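Local structure of thiosulfate sulfurtransferase RDL2, mitochondrial (Saccharomyces cerevisiae, 6K6R) at residues R39-V42 against K48-L51; L80-K85 against K89-A94. The protein catalyses the transfer of sulfane sulfur from thiosulfate to cyanide, giving thiocyanate and sulfite, as a single-domain rhodanese of yeast mitochondria. All blocks are in the same frame, centred on the assembly; numbering follows the deposited sequence.

Contact 1. Residues R39-V42 against K48-L51; sequences RNLV and KKLL
Leu41 lies crosswise against the aliphatic chain of Lys49, the two side chains meeting at about a right angle. The touching branch is CD1 of Leu41, which sits 3.9 Å from Lys49 CD and 4.2 Å from Lys49 CB and so rests against the lysine along the run from CB to CD. That run is straight: beyond CG the chain of Lys49 is extended, which carries NZ past the leucine to a weak hydrogen bond with the hydroxyl of Tyr33 and a weak, long ion pair with Glu101. One turn of helix 35-43 is thereby laid on strand 49-53 of the parallel sheet of the rhodanese domain, without a hydrogen bond between the two segments. The second meeting point is Leu51, whose CD1 reaches between two helix residues, 4.0 Å from Leu41 CB and 3.9 Å from Val42 CG2. Because CG1 of Val42 stands anti to the backbone N (chi1 169°), CG2 lies anti to the carbonyl carbon and is the methyl turned to Leu51, again with the side chains nearly perpendicular. Ile103 of the adjacent strand 101-104 touches Leu41, Lys49 and Leu51, whereas Met65 packs on both Val42 and Leu51.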
loop_
_atom_site.group_PDB
_atom_site.type_symbol
_atom_site.label_atom_id
_atom_site.label_comp_id
_atom_site.label_asym_id
_atom_site.label_seq_id
_atom_site.Cartn_x
_atom_site.Cartn_y
_atom_site.Cartn_z
ATOM N N ARG A 39 -9.070 9.448 0.319
ATOM C CA ARG A 39 -9.165 10.538 1.286
ATOM C C ARG A 39 -10.060 10.156 2.457
ATOM O O ARG A 39 -9.793 10.534 3.605
ATOM C CB ARG A 39 -9.683 11.804 0.601
ATOM C CG ARG A 39 -9.874 12.987 1.539
ATOM C CD ARG A 39 -10.862 13.992 0.966
ATOM N NE ARG A 39 -10.219 15.258 0.623
ATOM C CZ ARG A 39 -10.602 16.042 -0.380
ATOM N NH1 ARG A 39 -11.629 15.692 -1.143
ATOM N NH2 ARG A 39 -9.958 17.176 -0.620
ATOM N N ASN A 40 -11.129 9.401 2.189
ATOM C CA ASN A 40 -11.987 8.927 3.270
ATOM C C ASN A 40 -11.257 7.919 4.149
ATOM O O ASN A 40 -11.406 7.934 5.375
ATOM C CB ASN A 40 -13.264 8.311 2.698
ATOM C CG ASN A 40 -14.200 9.347 2.109
ATOM O OD1 ASN A 40 -14.138 10.526 2.457
ATOM N ND2 ASN A 40 -15.076 8.910 1.211
ATOM N N LEU A 41 -10.462 7.039 3.537
ATOM C CA LEU A 41 -9.736 6.035 4.308
ATOM C C LEU A 41 -8.639 6.661 5.158
ATOM O O LEU A 41 -8.343 6.163 6.251
ATOM C CB LEU A 41 -9.145 4.982 3.371
ATOM C CG LEU A 41 -9.956 3.695 3.218
ATOM C CD1 LEU A 41 -9.148 2.643 2.481
ATOM C CD2 LEU A 41 -10.402 3.181 4.577
ATOM N N VAL A 42 -8.023 7.744 4.680
ATOM C CA VAL A 42 -7.005 8.424 5.474
ATOM C C VAL A 42 -7.649 9.176 6.632
ATOM O O VAL A 42 -7.134 9.170 7.757
ATOM C CB VAL A 42 -6.170 9.360 4.579
ATOM C CG1 VAL A 42 -5.294 10.270 5.425
ATOM C CG2 VAL A 42 -5.323 8.549 3.615
ATOM N N LYS A 48 -10.209 -3.001 8.486
ATOM C CA LYS A 48 -10.239 -4.052 7.477
ATOM C C LYS A 48 -9.265 -3.801 6.334
ATOM O O LYS A 48 -8.926 -4.744 5.611
ATOM C CB LYS A 48 -11.652 -4.194 6.905
ATOM C CG LYS A 48 -12.642 -4.904 7.814
ATOM C CD LYS A 48 -13.986 -5.068 7.118
ATOM C CE LYS A 48 -15.140 -5.040 8.108
ATOM N NZ LYS A 48 -15.630 -6.409 8.435
ATOM N N LYS A 49 -8.811 -2.563 6.154
ATOM C CA LYS A 49 -8.039 -2.178 4.984
ATOM C C LYS A 49 -6.723 -1.538 5.403
ATOM O O LYS A 49 -6.583 -1.017 6.513
ATOM C CB LYS A 49 -8.833 -1.211 4.092
ATOM C CG LYS A 49 -10.320 -1.528 4.025
ATOM C CD LYS A 49 -11.037 -0.672 2.996
ATOM C CE LYS A 49 -12.499 -1.074 2.879
ATOM N NZ LYS A 49 -13.176 -0.405 1.733
ATOM N N LEU A 50 -5.753 -1.587 4.491
ATOM C CA LEU A 50 -4.435 -1.007 4.706
ATOM C C LEU A 50 -3.958 -0.370 3.411
ATOM O O LEU A 50 -3.953 -1.022 2.363
ATOM C CB LEU A 50 -3.426 -2.065 5.169
ATOM C CG LEU A 50 -3.501 -2.528 6.625
ATOM C CD1 LEU A 50 -2.941 -3.933 6.757
ATOM C CD2 LEU A 50 -2.755 -1.565 7.533
ATOM N N LEU A 51 -3.560 0.896 3.485
ATOM C CA LEU A 51 -2.999 1.601 2.340
ATOM C C LEU A 51 -1.493 1.363 2.307
ATOM O O LEU A 51 -0.777 1.755 3.234
ATOM C CB LEU A 51 -3.319 3.092 2.414
ATOM C CG LEU A 51 -4.808 3.436 2.327
ATOM C CD1 LEU A 51 -5.122 4.701 3.111
ATOM C CD2 LEU A 51 -5.241 3.578 0.877
#

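Contact 2. Residues L80-K85 against K89-A94; sequences LGLPEK and KVFQFA
Leu82 and Phe91 meet across the two ends of helix 84-91, a surface helix of the rhodanese domain, the leucine standing just before the helix and the phenylalanine in its last turn. Pro83 takes the N-cap position between them in sequence, and the polypeptide leaves the helix at Gln92, which has positive phi. The side chain of Leu82 sets out with its CA-CB bond toward the 89-94 segment. Rotation about that bond puts CG anti to the carbonyl carbon and beside the backbone N (chi1 -74°), and CG then sends out two methyls. CD1 is the one that makes the contact, 3.7 Å from Phe91 CE2. It comes to the edge of the ring, near the ring plane, and the two side chains cross at about a right angle. A face of the same ring is occupied from within the helix by Val90, whose CG1 lies over the ring centre, 3.8 Å above the plane; Phe87 meets the ring with planes at about 45°, and Pro72 and Ala79 also touch Phe91. Earlier in the helix, Lys89 N donates to Lys85 O at 3.0 Å, an i to i+4 bond that is bent, with an N-H...O angle of 144°. The carbonyl oxygen of Leu82, like that of Leu80, accepts a hydrogen bond from Lys95 NZ. Beside the helical bond, the aliphatic part of Lys89 folds along the same acceptor, with Lys89 CG 3.5 Å from Lys85 O.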
loop_
_atom_site.group_PDB
_atom_site.type_symbol
_atom_site.label_atom_id
_atom_site.label_comp_id
_atom_site.label_asym_id
_atom_site.label_seq_id
_atom_site.Cartn_x
_atom_site.Cartn_y
_atom_site.Cartn_z
ATOM N N LEU A 80 6.227 -9.357 1.490
ATOM C CA LEU A 80 4.999 -9.965 1.989
ATOM C C LEU A 80 5.071 -11.486 2.059
ATOM O O LEU A 80 4.089 -12.114 2.468
ATOM C CB LEU A 80 3.813 -9.534 1.125
ATOM C CG LEU A 80 3.310 -8.117 1.410
ATOM C CD1 LEU A 80 2.304 -7.674 0.364
ATOM C CD2 LEU A 80 2.711 -8.032 2.807
ATOM N N GLY A 81 6.193 -12.084 1.669
ATOM C CA GLY A 81 6.451 -13.491 1.877
ATOM C C GLY A 81 7.387 -13.785 3.026
ATOM O O GLY A 81 7.715 -14.954 3.257
ATOM N N LEU A 82 7.826 -12.761 3.755
ATOM C CA LEU A 82 8.756 -12.959 4.853
ATOM C C LEU A 82 8.053 -13.617 6.038
ATOM O O LEU A 82 6.844 -13.453 6.222
ATOM C CB LEU A 82 9.351 -11.626 5.299
ATOM C CG LEU A 82 10.404 -10.963 4.412
ATOM C CD1 LEU A 82 10.591 -9.514 4.829
ATOM C CD2 LEU A 82 11.721 -11.720 4.486
ATOM N N PRO A 83 8.786 -14.372 6.853
ATOM C CA PRO A 83 8.218 -14.838 8.121
ATOM C C PRO A 83 7.811 -13.664 9.000
ATOM O O PRO A 83 8.333 -12.552 8.882
ATOM C CB PRO A 83 9.359 -15.648 8.747
ATOM C CG PRO A 83 10.167 -16.104 7.578
ATOM C CD PRO A 83 10.100 -14.979 6.582
ATOM N N GLU A 84 6.857 -13.929 9.893
ATOM C CA GLU A 84 6.217 -12.852 10.645
ATOM C C GLU A 84 7.220 -12.088 11.503
ATOM O O GLU A 84 7.260 -10.855 11.479
ATOM C CB GLU A 84 5.090 -13.421 11.504
ATOM C CG GLU A 84 4.459 -12.417 12.445
ATOM C CD GLU A 84 3.100 -12.869 12.929
ATOM O OE1 GLU A 84 2.417 -13.588 12.170
ATOM O OE2 GLU A 84 2.719 -12.518 14.065
ATOM N N LYS A 85 8.038 -12.798 12.278
ATOM C CA LYS A 85 8.966 -12.099 13.161
ATOM C C LYS A 85 10.011 -11.309 12.381
ATOM O O LYS A 85 10.346 -10.181 12.763
ATOM C CB LYS A 85 9.645 -13.094 14.099
ATOM C CG LYS A 85 10.527 -12.439 15.130
ATOM C CD LYS A 85 11.818 -13.218 15.270
ATOM C CE LYS A 85 11.580 -14.570 15.925
ATOM N NZ LYS A 85 12.728 -15.494 15.686
ATOM N N LYS A 89 10.937 -7.296 12.235
ATOM C CA LYS A 89 12.283 -6.796 12.487
ATOM C C LYS A 89 12.788 -5.954 11.321
ATOM O O LYS A 89 13.501 -4.965 11.523
ATOM C CB LYS A 89 13.233 -7.961 12.763
ATOM C CG LYS A 89 13.103 -8.571 14.157
ATOM C CD LYS A 89 12.827 -7.513 15.222
ATOM C CE LYS A 89 11.448 -7.689 15.846
ATOM N NZ LYS A 89 11.136 -6.592 16.805
ATOM N N VAL A 90 12.422 -6.327 10.094
ATOM C CA VAL A 90 12.918 -5.614 8.923
ATOM C C VAL A 90 12.177 -4.295 8.732
ATOM O O VAL A 90 12.782 -3.280 8.374
ATOM C CB VAL A 90 12.815 -6.515 7.677
ATOM C CG1 VAL A 90 13.047 -5.710 6.409
ATOM C CG2 VAL A 90 13.816 -7.658 7.767
ATOM N N PHE A 91 10.864 -4.279 8.980
ATOM C CA PHE A 91 10.043 -3.111 8.686
ATOM C C PHE A 91 9.549 -2.362 9.916
ATOM O O PHE A 91 9.095 -1.222 9.775
ATOM C CB PHE A 91 8.831 -3.518 7.836
ATOM C CG PHE A 91 9.197 -4.089 6.499
ATOM C CD1 PHE A 91 9.621 -3.263 5.473
ATOM C CD2 PHE A 91 9.125 -5.453 6.270
ATOM C CE1 PHE A 91 9.962 -3.784 4.241
ATOM C CE2 PHE A 91 9.465 -5.980 5.041
ATOM C CZ PHE A 91 9.886 -5.144 4.027
ATOM N N GLN A 92 9.614 -2.971 11.100
ATOM C CA GLN A 92 9.180 -2.344 12.353
ATOM C C GLN A 92 7.684 -2.032 12.348
ATOM O O GLN A 92 7.240 -1.009 12.874
ATOM C CB GLN A 92 10.004 -1.094 12.671
ATOM C CG GLN A 92 11.277 -1.401 13.440
ATOM C CD GLN A 92 11.029 -2.314 14.630
ATOM O OE1 GLN A 92 11.616 -3.391 14.732
ATOM N NE2 GLN A 92 10.160 -1.882 15.535
ATOM N N PHE A 93 6.903 -2.921 11.740
ATOM C CA PHE A 93 5.472 -2.997 11.990
ATOM C C PHE A 93 5.030 -4.430 11.727
ATOM O O PHE A 93 5.777 -5.239 11.172
ATOM C CB PHE A 93 4.670 -1.984 11.154
ATOM C CG PHE A 93 4.864 -2.107 9.667
ATOM C CD1 PHE A 93 4.173 -3.059 8.934
ATOM C CD2 PHE A 93 5.710 -1.240 8.995
ATOM C CE1 PHE A 93 4.342 -3.161 7.565
ATOM C CE2 PHE A 93 5.882 -1.336 7.627
ATOM C CZ PHE A 93 5.198 -2.298 6.912
ATOM N N ALA A 94 3.807 -4.740 12.145
ATOM C CA ALA A 94 3.322 -6.110 12.068
ATOM C C ALA A 94 3.075 -6.521 10.622
ATOM O O ALA A 94 2.583 -5.733 9.809
ATOM C CB ALA A 94 2.038 -6.265 12.882
#

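From the N terminus, the chain passes through the edge strand 31-32 and forms helix 35-43, then turns back within a few residues to enter strand 49-53; contact 1 closes this short helix-to-strand connection and ties the helix to the parallel sheet. After strand 69-70 the chain runs on to the 3-10 segment at Leu80 and Gly81 and into helix 84-91, where contact 2 joins the approach to the helix with its last turn. The two loops follow one another, neither enclosing nor crossing the other. Their centres lie 21 Å apart and they do not touch, contact 1 being partly buried and contact 2 at the surface of the same domain.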